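Local coordinates for secretion activator protein, hypothetical (Brucella abortus bv. 1 str. 9-941, PDB 7DNP) that probably cleaves the glycan strands of peptidoglycan as a family 108 muramidase, an autolysin serving the type IV secretion system, at residues A[7-12]-A[85-90]; A[31-36]-A[59-64]. All coordinates share one frame; numbering follows the deposited sequence.

Contact 1 of 2, residues A[7-12]-A[85-90]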
ATOM      1  N   ALA A   7      -7.157   9.967  -6.174  1.00 16.27           N
ATOM      2  CA  ALA A   7      -6.906  11.404  -6.107  1.00 18.70           C
ATOM      3  C   ALA A   7      -6.970  11.932  -4.679  1.00 20.18           C
ATOM      4  O   ALA A   7      -6.330  12.943  -4.367  1.00 20.19           O
ATOM      5  CB  ALA A   7      -7.908  12.149  -6.983  1.00 16.82           C
ATOM      6  N   LYS A   8      -7.737  11.278  -3.806  1.00 18.57           N
ATOM      7  CA  LYS A   8      -7.832  11.721  -2.420  1.00 22.02           C
ATOM      8  C   LYS A   8      -6.672  11.196  -1.586  1.00 20.24           C
ATOM      9  O   LYS A   8      -6.172  11.901  -0.704  1.00 23.17           O
ATOM     10  CB  LYS A   8      -9.160  11.269  -1.809  1.00 22.43           C
ATOM     11  CG  LYS A   8     -10.368  12.109  -2.189  1.00 28.13           C
ATOM     12  CD  LYS A   8     -11.632  11.552  -1.540  1.00 29.63           C
ATOM     13  CE  LYS A   8     -12.605  12.660  -1.153  1.00 39.03           C
ATOM     14  NZ  LYS A   8     -13.292  13.242  -2.341  1.00 41.78           N
ATOM     15  N   ALA A   9      -6.233   9.964  -1.849  1.00 19.56           N
ATOM     16  CA  ALA A   9      -5.239   9.328  -0.993  1.00 19.24           C
ATOM     17  C   ALA A   9      -3.816   9.759  -1.335  1.00 21.50           C
ATOM     18  O   ALA A   9      -3.004   9.991  -0.433  1.00 21.00           O
ATOM     19  CB  ALA A   9      -5.365   7.808  -1.097  1.00 22.89           C
ATOM     20  N   MET A  10      -3.494   9.865  -2.623  1.00 20.04           N
ATOM     21  CA  MET A  10      -2.104  10.080  -3.018  1.00 18.71           C
ATOM     22  C   MET A  10      -1.482  11.364  -2.475  1.00 19.85           C
ATOM     23  O   MET A  10      -0.286  11.334  -2.140  1.00 19.38           O
ATOM     24  CB  MET A  10      -1.987  10.031  -4.548  1.00 18.96           C
ATOM     25  CG  MET A  10      -2.059   8.632  -5.124  1.00 17.59           C
ATOM     26  SD  MET A  10      -1.053   7.404  -4.256  1.00 22.68           S
ATOM     27  CE  MET A  10       0.589   8.096  -4.464  1.00 21.47           C
ATOM     28  N   PRO A  11      -2.186  12.500  -2.372  1.00 20.53           N
ATOM     29  CA  PRO A  11      -1.555  13.660  -1.720  1.00 20.45           C
ATOM     30  C   PRO A  11      -1.087  13.361  -0.304  1.00 25.32           C
ATOM     31  O   PRO A  11      -0.026  13.843   0.108  1.00 24.44           O
ATOM     32  CB  PRO A  11      -2.661  14.723  -1.753  1.00 20.75           C
ATOM     33  CG  PRO A  11      -3.475  14.360  -2.938  1.00 21.19           C
ATOM     34  CD  PRO A  11      -3.487  12.860  -2.964  1.00 19.76           C
ATOM     35  N   HIS A  12      -1.842  12.552   0.445  1.00 28.12           N
ATOM     36  CA  HIS A  12      -1.398  12.156   1.778  1.00 30.89           C
ATOM     37  C   HIS A  12      -0.162  11.269   1.721  1.00 27.50           C
ATOM     38  O   HIS A  12       0.692  11.344   2.610  1.00 29.03           O
ATOM     39  CB  HIS A  12      -2.526  11.440   2.524  1.00 27.97           C
ATOM     40  CG  HIS A  12      -3.674  12.332   2.872  1.00 34.04           C
ATOM     41  ND1 HIS A  12      -4.890  12.268   2.222  1.00 36.57           N
ATOM     42  CD2 HIS A  12      -3.790  13.318   3.792  1.00 32.84           C
ATOM     43  CE1 HIS A  12      -5.706  13.173   2.731  1.00 32.66           C
ATOM     44  NE2 HIS A  12      -5.063  13.824   3.686  1.00 37.31           N
ATOM     45  N   ALA A  85      -6.844   1.188   2.538  1.00 15.12           N
ATOM     46  CA  ALA A  85      -6.132   0.287   3.439  1.00 16.16           C
ATOM     47  C   ALA A  85      -5.266  -0.696   2.661  1.00 15.95           C
ATOM     48  O   ALA A  85      -4.141  -1.001   3.067  1.00 17.63           O
ATOM     49  CB  ALA A  85      -7.126  -0.470   4.318  1.00 16.39           C
ATOM     50  N   THR A  86      -5.783  -1.208   1.544  1.00 15.92           N
ATOM     51  CA  THR A  86      -5.029  -2.165   0.745  1.00 15.03           C
ATOM     52  C   THR A  86      -3.889  -1.482   0.000  1.00 15.85           C
ATOM     53  O   THR A  86      -2.791  -2.043  -0.118  1.00 16.17           O
ATOM     54  CB  THR A  86      -5.974  -2.873  -0.221  1.00 18.57           C
ATOM     55  OG1 THR A  86      -7.044  -3.465   0.528  1.00 19.96           O
ATOM     56  CG2 THR A  86      -5.244  -3.953  -1.003  1.00 13.84           C
ATOM     57  N   LEU A  87      -4.123  -0.260  -0.486  1.00 15.47           N
ATOM     58  CA  LEU A  87      -3.082   0.480  -1.199  1.00 17.44           C
ATOM     59  C   LEU A  87      -1.879   0.755  -0.306  1.00 15.87           C
ATOM     60  O   LEU A  87      -0.729   0.555  -0.717  1.00 16.12           O
ATOM     61  CB  LEU A  87      -3.649   1.791  -1.745  1.00 18.13           C
ATOM     62  CG  LEU A  87      -2.637   2.794  -2.306  1.00 16.52           C
ATOM     63  CD1 LEU A  87      -1.947   2.247  -3.545  1.00 13.76           C
ATOM     64  CD2 LEU A  87      -3.318   4.126  -2.605  1.00 20.00           C
ATOM     65  N   ASP A  88      -2.112   1.235   0.916  1.00 16.43           N
ATOM     66  CA  ASP A  88      -0.969   1.560   1.765  1.00 16.02           C
ATOM     67  C   ASP A  88      -0.176   0.312   2.131  1.00 16.29           C
ATOM     68  O   ASP A  88       1.060   0.333   2.117  1.00 15.60           O
ATOM     69  CB  ASP A  88      -1.403   2.290   3.031  1.00 16.16           C
ATOM     70  CG  ASP A  88      -0.212   2.792   3.821  1.00 18.01           C
ATOM     71  OD1 ASP A  88       0.357   3.828   3.426  1.00 21.12           O
ATOM     72  OD2 ASP A  88       0.185   2.131   4.805  1.00 21.95           O
ATOM     73  N   PHE A  89      -0.869  -0.778   2.475  1.00 14.23           N
ATOM     74  CA  PHE A  89      -0.206  -2.061   2.689  1.00 16.16           C
ATOM     75  C   PHE A  89       0.602  -2.456   1.455  1.00 16.43           C
ATOM     76  O   PHE A  89       1.760  -2.880   1.564  1.00 12.63           O
ATOM     77  CB  PHE A  89      -1.266  -3.117   3.037  1.00 15.03           C
ATOM     78  CG  PHE A  89      -0.737  -4.355   3.729  1.00 16.77           C
ATOM     79  CD1 PHE A  89       0.620  -4.621   3.814  1.00 13.83           C
ATOM     80  CD2 PHE A  89      -1.627  -5.270   4.279  1.00 13.58           C
ATOM     81  CE1 PHE A  89       1.082  -5.769   4.445  1.00 13.94           C
ATOM     82  CE2 PHE A  89      -1.173  -6.417   4.910  1.00 15.58           C
ATOM     83  CZ  PHE A  89       0.188  -6.666   4.993  1.00 18.18           C
ATOM     84  N   ALA A  90       0.019  -2.276   0.266  1.00 17.81           N
ATOM     85  CA  ALA A  90       0.727  -2.589  -0.971  1.00 15.41           C
ATOM     86  C   ALA A  90       1.966  -1.722  -1.138  1.00 14.81           C
ATOM     87  O   ALA A  90       3.009  -2.202  -1.595  1.00 15.37           O
ATOM     88  CB  ALA A  90      -0.206  -2.419  -2.171  1.00 16.45           C
TER

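Contact 2 of 2, residues A[31-36]-A[59-64]. With H9U ((2R)-2-[[(2S)-2-[[(2R)-2-[(2R,3S,4R,5R,6S)-5-acetamido-3-[(2S,3R,4R,5S,6R)-3-acetamido-6-(hydroxymethyl)-4,5-bis(oxidanyl)oxan-2-yl]oxy-2-(hydroxymethyl)-6-oxidanyl-oxan-4-yl]oxypropanoyl]amino]propanoyl]amino]pentanedioic acid), chain B.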
ATOM      1  N   THR A  31      15.144   5.840  -1.034  1.00 23.02           N
ATOM      2  CA  THR A  31      13.839   6.062  -1.634  1.00 20.82           C
ATOM      3  C   THR A  31      13.671   7.534  -1.990  1.00 21.68           C
ATOM      4  O   THR A  31      14.288   8.417  -1.388  1.00 24.68           O
ATOM      5  CB  THR A  31      12.698   5.649  -0.693  1.00 24.74           C
ATOM      6  OG1 THR A  31      12.722   6.485   0.470  1.00 23.19           O
ATOM      7  CG2 THR A  31      12.836   4.191  -0.270  1.00 22.16           C
ATOM      8  N   ASN A  32      12.816   7.785  -2.979  1.00 18.48           N
ATOM      9  CA  ASN A  32      12.375   9.132  -3.323  1.00 21.66           C
ATOM     10  C   ASN A  32      10.859   9.116  -3.432  1.00 19.87           C
ATOM     11  O   ASN A  32      10.302   8.368  -4.242  1.00 15.23           O
ATOM     12  CB  ASN A  32      13.006   9.616  -4.630  1.00 20.32           C
ATOM     13  CG  ASN A  32      12.923  11.125  -4.791  1.00 20.40           C
ATOM     14  OD1 ASN A  32      12.155  11.791  -4.096  1.00 19.08           O
ATOM     15  ND2 ASN A  32      13.722  11.672  -5.702  1.00 22.22           N
ATOM     16  N   MET A  33      10.198   9.936  -2.613  1.00 17.64           N
ATOM     17  CA  MET A  33       8.738   9.939  -2.516  1.00 19.58           C
ATOM     18  C   MET A  33       8.206   8.539  -2.223  1.00 20.84           C
ATOM     19  O   MET A  33       7.121   8.158  -2.675  1.00 19.90           O
ATOM     20  CB  MET A  33       8.104  10.514  -3.785  1.00 16.70           C
ATOM     21  CG  MET A  33       8.590  11.914  -4.112  1.00 16.19           C
ATOM     22  SD  MET A  33       8.308  12.375  -5.824  1.00 22.36           S
ATOM     23  CE  MET A  33       9.611  11.444  -6.637  1.00 16.73           C
ATOM     24  N   GLY A  34       8.979   7.758  -1.469  1.00 21.24           N
ATOM     25  CA  GLY A  34       8.606   6.409  -1.109  1.00 17.79           C
ATOM     26  C   GLY A  34       8.999   5.340  -2.107  1.00 18.16           C
ATOM     27  O   GLY A  34       8.869   4.150  -1.795  1.00 20.75           O
ATOM     28  N   ILE A  35       9.479   5.716  -3.287  1.00 20.39           N
ATOM     29  CA  ILE A  35       9.816   4.760  -4.337  1.00 19.63           C
ATOM     30  C   ILE A  35      11.225   4.230  -4.101  1.00 18.72           C
ATOM     31  O   ILE A  35      12.185   5.006  -4.034  1.00 20.06           O
ATOM     32  CB  ILE A  35       9.695   5.405  -5.726  1.00 18.86           C
ATOM     33  CG1 ILE A  35       8.294   5.986  -5.920  1.00 20.02           C
ATOM     34  CG2 ILE A  35      10.022   4.393  -6.816  1.00 18.51           C
ATOM     35  CD1 ILE A  35       7.226   4.934  -6.089  1.00 19.63           C
ATOM     36  N   THR A  36      11.357   2.906  -3.992  1.00 19.09           N
ATOM     37  CA  THR A  36      12.656   2.296  -3.756  1.00 16.26           C
ATOM     38  C   THR A  36      13.389   2.059  -5.071  1.00 19.59           C
ATOM     39  O   THR A  36      12.829   2.189  -6.166  1.00 18.51           O
ATOM     40  CB  THR A  36      12.526   0.965  -3.018  1.00 20.88           C
ATOM     41  OG1 THR A  36      12.000  -0.027  -3.912  1.00 16.83           O
ATOM     42  CG2 THR A  36      11.615   1.104  -1.808  1.00 19.73           C
ATOM     43  N   THR A  59       5.968  13.014 -11.453  1.00 19.34           N
ATOM     44  CA  THR A  59       5.110  12.424 -12.475  1.00 19.63           C
ATOM     45  C   THR A  59       5.375  10.932 -12.621  1.00 18.66           C
ATOM     46  O   THR A  59       4.440  10.126 -12.674  1.00 18.70           O
ATOM     47  CB  THR A  59       5.311  13.131 -13.816  1.00 27.73           C
ATOM     48  OG1 THR A  59       4.802  14.463 -13.732  1.00 28.24           O
ATOM     49  CG2 THR A  59       4.570  12.387 -14.932  1.00 25.50           C
ATOM     50  N   LYS A  60       6.651  10.538 -12.689  1.00 18.80           N
ATOM     51  CA  LYS A  60       6.950   9.116 -12.814  1.00 18.40           C
ATOM     52  C   LYS A  60       6.584   8.365 -11.541  1.00 18.23           C
ATOM     53  O   LYS A  60       6.063   7.246 -11.607  1.00 16.57           O
ATOM     54  CB  LYS A  60       8.421   8.896 -13.165  1.00 18.49           C
ATOM     55  CG  LYS A  60       8.732   7.438 -13.511  1.00 21.55           C
ATOM     56  CD  LYS A  60      10.196   7.224 -13.844  1.00 22.05           C
ATOM     57  CE  LYS A  60      10.485   7.517 -15.302  1.00 24.33           C
ATOM     58  NZ  LYS A  60      11.864   7.079 -15.657  1.00 26.15           N
ATOM     59  N   ALA A  61       6.851   8.959 -10.372  1.00 17.47           N
ATOM     60  CA  ALA A  61       6.426   8.340  -9.120  1.00 18.67           C
ATOM     61  C   ALA A  61       4.919   8.123  -9.100  1.00 15.26           C
ATOM     62  O   ALA A  61       4.439   7.073  -8.658  1.00 15.72           O
ATOM     63  CB  ALA A  61       6.858   9.197  -7.930  1.00 18.66           C
ATOM     64  N   THR A  62       4.157   9.098  -9.601  1.00 16.54           N
ATOM     65  CA  THR A  62       2.705   8.951  -9.640  1.00 20.06           C
ATOM     66  C   THR A  62       2.285   7.832 -10.587  1.00 15.50           C
ATOM     67  O   THR A  62       1.378   7.056 -10.269  1.00 17.66           O
ATOM     68  CB  THR A  62       2.050  10.277 -10.033  1.00 18.43           C
ATOM     69  OG1 THR A  62       2.469  11.304  -9.124  1.00 18.53           O
ATOM     70  CG2 THR A  62       0.533  10.166  -9.984  1.00 17.56           C
ATOM     71  N   ASP A  63       2.930   7.724 -11.752  1.00 15.95           N
ATOM     72  CA  ASP A  63       2.606   6.622 -12.655  1.00 18.13           C
ATOM     73  C   ASP A  63       2.927   5.279 -12.014  1.00 16.19           C
ATOM     74  O   ASP A  63       2.192   4.301 -12.194  1.00 18.61           O
ATOM     75  CB  ASP A  63       3.364   6.761 -13.976  1.00 16.21           C
ATOM     76  CG  ASP A  63       2.992   8.013 -14.744  1.00 21.77           C
ATOM     77  OD1 ASP A  63       1.842   8.484 -14.625  1.00 20.57           O
ATOM     78  OD2 ASP A  63       3.861   8.524 -15.480  1.00 22.40           O
ATOM     79  N   ILE A  64       4.030   5.212 -11.267  1.00 15.77           N
ATOM     80  CA  ILE A  64       4.411   3.971 -10.604  1.00 16.61           C
ATOM     81  C   ILE A  64       3.389   3.594  -9.543  1.00 15.43           C
ATOM     82  O   ILE A  64       2.970   2.435  -9.452  1.00 17.45           O
ATOM     83  CB  ILE A  64       5.822   4.099 -10.005  1.00 15.87           C
ATOM     84  CG1 ILE A  64       6.868   4.146 -11.128  1.00 16.23           C
ATOM     85  CG2 ILE A  64       6.086   2.959  -9.028  1.00 15.62           C
ATOM     86  CD1 ILE A  64       8.237   4.594 -10.662  1.00 19.48           C
TER
HETATM   87  C22 H9U B 201       9.053   0.464   1.458  1.00 24.08           C
HETATM   88  C24 H9U B 201       9.905   0.859   3.721  1.00 27.61           C
HETATM   89  C26 H9U B 201       8.889   1.988   1.290  1.00 25.47           C
HETATM   90  C28 H9U B 201       9.853   2.378   3.490  1.00 27.33           C
HETATM   91  C23 H9U B 201      10.092   0.118   2.456  1.00 28.19           C
HETATM   92  C25 H9U B 201       8.585  -1.153  -0.203  1.00 25.00           C
HETATM   93  C27 H9U B 201       8.305  -1.104  -1.725  1.00 21.55           C
HETATM   94  C29 H9U B 201       7.558  -2.305  -2.164  1.00 23.07           C
HETATM   95  C30 H9U B 201       8.208  -3.559  -1.739  1.00 24.46           C
HETATM   96  C31 H9U B 201       8.374  -3.563  -0.212  1.00 26.32           C
HETATM   97  C32 H9U B 201      11.078  -2.052   3.167  1.00 29.84           C
HETATM   98  C33 H9U B 201       7.639   2.292   0.525  1.00 25.61           C
HETATM   99  C34 H9U B 201       8.978  -4.852   0.260  1.00 26.74           C
HETATM  100  C35 H9U B 201      10.660   0.195   6.049  1.00 33.66           C
HETATM  101  C36 H9U B 201      10.520  -3.087   4.138  1.00 30.57           C
HETATM  102  C37 H9U B 201       7.789   1.124  -3.005  1.00 23.21           C
HETATM  103  C38 H9U B 201      11.823  -2.730   2.029  1.00 29.52           C
HETATM  104  C39 H9U B 201       8.502  -4.134   5.241  1.00 29.49           C
HETATM  105  C40 H9U B 201      11.763  -0.066   7.070  1.00 28.95           C
HETATM  106  C41 H9U B 201       6.803   2.277  -3.185  1.00 19.27           C
HETATM  107  C42 H9U B 201       8.340  -5.427   4.449  1.00 31.70           C
HETATM  108  C43 H9U B 201       9.376  -7.605   3.635  1.00 34.90           C
HETATM  109  C44 H9U B 201       7.139  -3.667   5.716  1.00 24.95           C
HETATM  110  C45 H9U B 201      10.018  -7.405   2.269  1.00 40.71           C
HETATM  111  C46 H9U B 201      10.142  -8.703   4.358  1.00 36.18           C
HETATM  112  C47 H9U B 201       9.565 -10.082   4.041  1.00 40.97           C
HETATM  113  C48 H9U B 201      10.297 -11.183   4.804  1.00 46.13           C
HETATM  114  N18 H9U B 201      10.999   0.606   4.707  1.00 28.43           N
HETATM  115  N19 H9U B 201       7.459   0.095  -2.028  1.00 20.83           N
HETATM  116  N20 H9U B 201       9.066  -3.156   4.327  1.00 29.43           N
HETATM  117  N21 H9U B 201       9.469  -6.361   4.387  1.00 33.11           N
HETATM  118  O01 H9U B 201       9.416  -0.114   0.183  1.00 27.42           O
HETATM  119  O02 H9U B 201       8.781   2.720   2.558  1.00 27.02           O
HETATM  120  O03 H9U B 201       9.206  -2.428   0.191  1.00 26.00           O
HETATM  121  O04 H9U B 201       9.955  -1.342   2.689  1.00 29.58           O
HETATM  122  O05 H9U B 201      11.043   2.798   2.957  1.00 35.44           O
HETATM  123  O06 H9U B 201       7.396  -2.305  -3.634  1.00 21.28           O
HETATM  124  O07 H9U B 201       7.400  -4.686  -2.127  1.00 20.72           O
HETATM  125  O08 H9U B 201       7.495   3.688   0.522  1.00 25.30           O
HETATM  126  O09 H9U B 201      10.245  -5.008  -0.314  1.00 31.15           O
HETATM  127  O10 H9U B 201       9.524   0.058   6.362  1.00 31.54           O
HETATM  128  O11 H9U B 201      11.241  -3.813   4.733  1.00 31.52           O
HETATM  129  O12 H9U B 201       8.784   1.086  -3.657  1.00 19.17           O
HETATM  130  O13 H9U B 201       7.315  -5.645   3.889  1.00 31.67           O
HETATM  131  O14 H9U B 201       9.542  -7.998   1.262  1.00 45.81           O
HETATM  132  O15 H9U B 201      11.019  -6.649   2.150  1.00 33.19           O
HETATM  133  O16 H9U B 201      11.235 -10.878   5.590  1.00 44.39           O
HETATM  134  O17 H9U B 201       9.961 -12.387   4.641  1.00 50.66           O

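Contact 1 of 2, residues A[7-12]-A[85-90]
L87 of helix 82-93 reaches across to A9 and M10 of helix 5-17, and its methyl CD2 makes both of the close approaches. The two helices stand well apart here, with the CA atoms of A9 and L87 separated by 9.1 Å, and the segments bury only 75 Å² between them. The leucine spans the gap by stretching out from its backbone: CG is anti to N (chi1 170°), and CD2 in turn lies anti to CA, so this branch continues the line of the chain while CD1 turns off to one side. CD2 then sits beside CB of A9 at 4.5 Å, where the small alanine points at the other helix and meets it with its lone methyl. From M10 it is the sulphur that comes near, SD lying 4.3 Å from CD2 of L87. The CB of M10 does not aim at L87; the side chain curls round through three successive turns of the same sense, the first at chi1 -76°, which bring SD closer to the leucine than either CG or CE. The contact is therefore loose, apolar and buried, with no hydrogen bond across it. Just beyond M10, helix 5-17 is kinked at P11, whose ring nitrogen carries no hydrogen to offer the carbonyl of the preceding turn. Next to this break, ND1 of H12 makes a weak hydrogen bond to O of K8. The pair joins two helices of the lysozyme-like glycosyl hydrolase region. Helix 148-170 touches both, meeting K8 and H12 on one and A85 and D88 on the other. Further round helix 82-93, F89 packs on helices 95-106 and 127-142, while D88 forms salt bridges with R138 and R158.

Contact 2 of 2, residues A[31-36]-A[59-64]
A type I' turn from N32 to I35 closes the tight hairpin between strands 31-32 and 35-36, part of the small antiparallel sheet of this lysozyme-clan domain, and rests on helix 58-70. At the turn, M33 bends at chi3 (-76°) and lays its CE 3.8 Å from CB of A61. The same methyl of A61 also meets CG1 of I35 at 4.1 Å. Further out, CD1 of I35 approaches CG2 of I64 at 3.7 Å, the two isoleucines crossing at a slant; CD1 also lies 4.0 Å from C41, the acetamido methyl of the GlcNAc unit of H9U. The carbonyl of that acetamido group takes a fairly straight bond from the backbone, T36 N to H9U O12 at 3.2 Å (N-H...O angle 164°). On the MurNAc unit, the hydroxymethyl O08 of H9U donates to G34 O at 2.7 Å. No hydrogen bond joins 31-36 to 59-64, although Y65, next on the helix, bonds M33 O through its OH. The chemistry is consistent with apolar packing helping to hold the hairpin, while the G34 carbonyl in the turn and the T36 N-H just after it meet the sugars and I35 touches both helix and ligand.

How the contacts relate
Along the chain, contact 2 is nested inside the loop closed by contact 1: helix 5-17 comes first, then the hairpin and helix 58-70, and finally helix 82-93, which follows 58-70 as the next helix. The two contacts do not touch; their centres lie about 13 Å apart and their nearest atoms about 6 Å. Helix 5-17, one side of contact 1, also reaches contact 2 through F14, which packs on M33, A61 and T62. Contact 1 is the deeper, its centre about 6 Å from the centre of the chain, against about 13 Å for contact 2, beside the ligand. Both belong to the glycosyl hydrolase 108 region, one within its helical interior and the other along the glycan-binding pocket, which I91 and H92 of helix 82-93 also line.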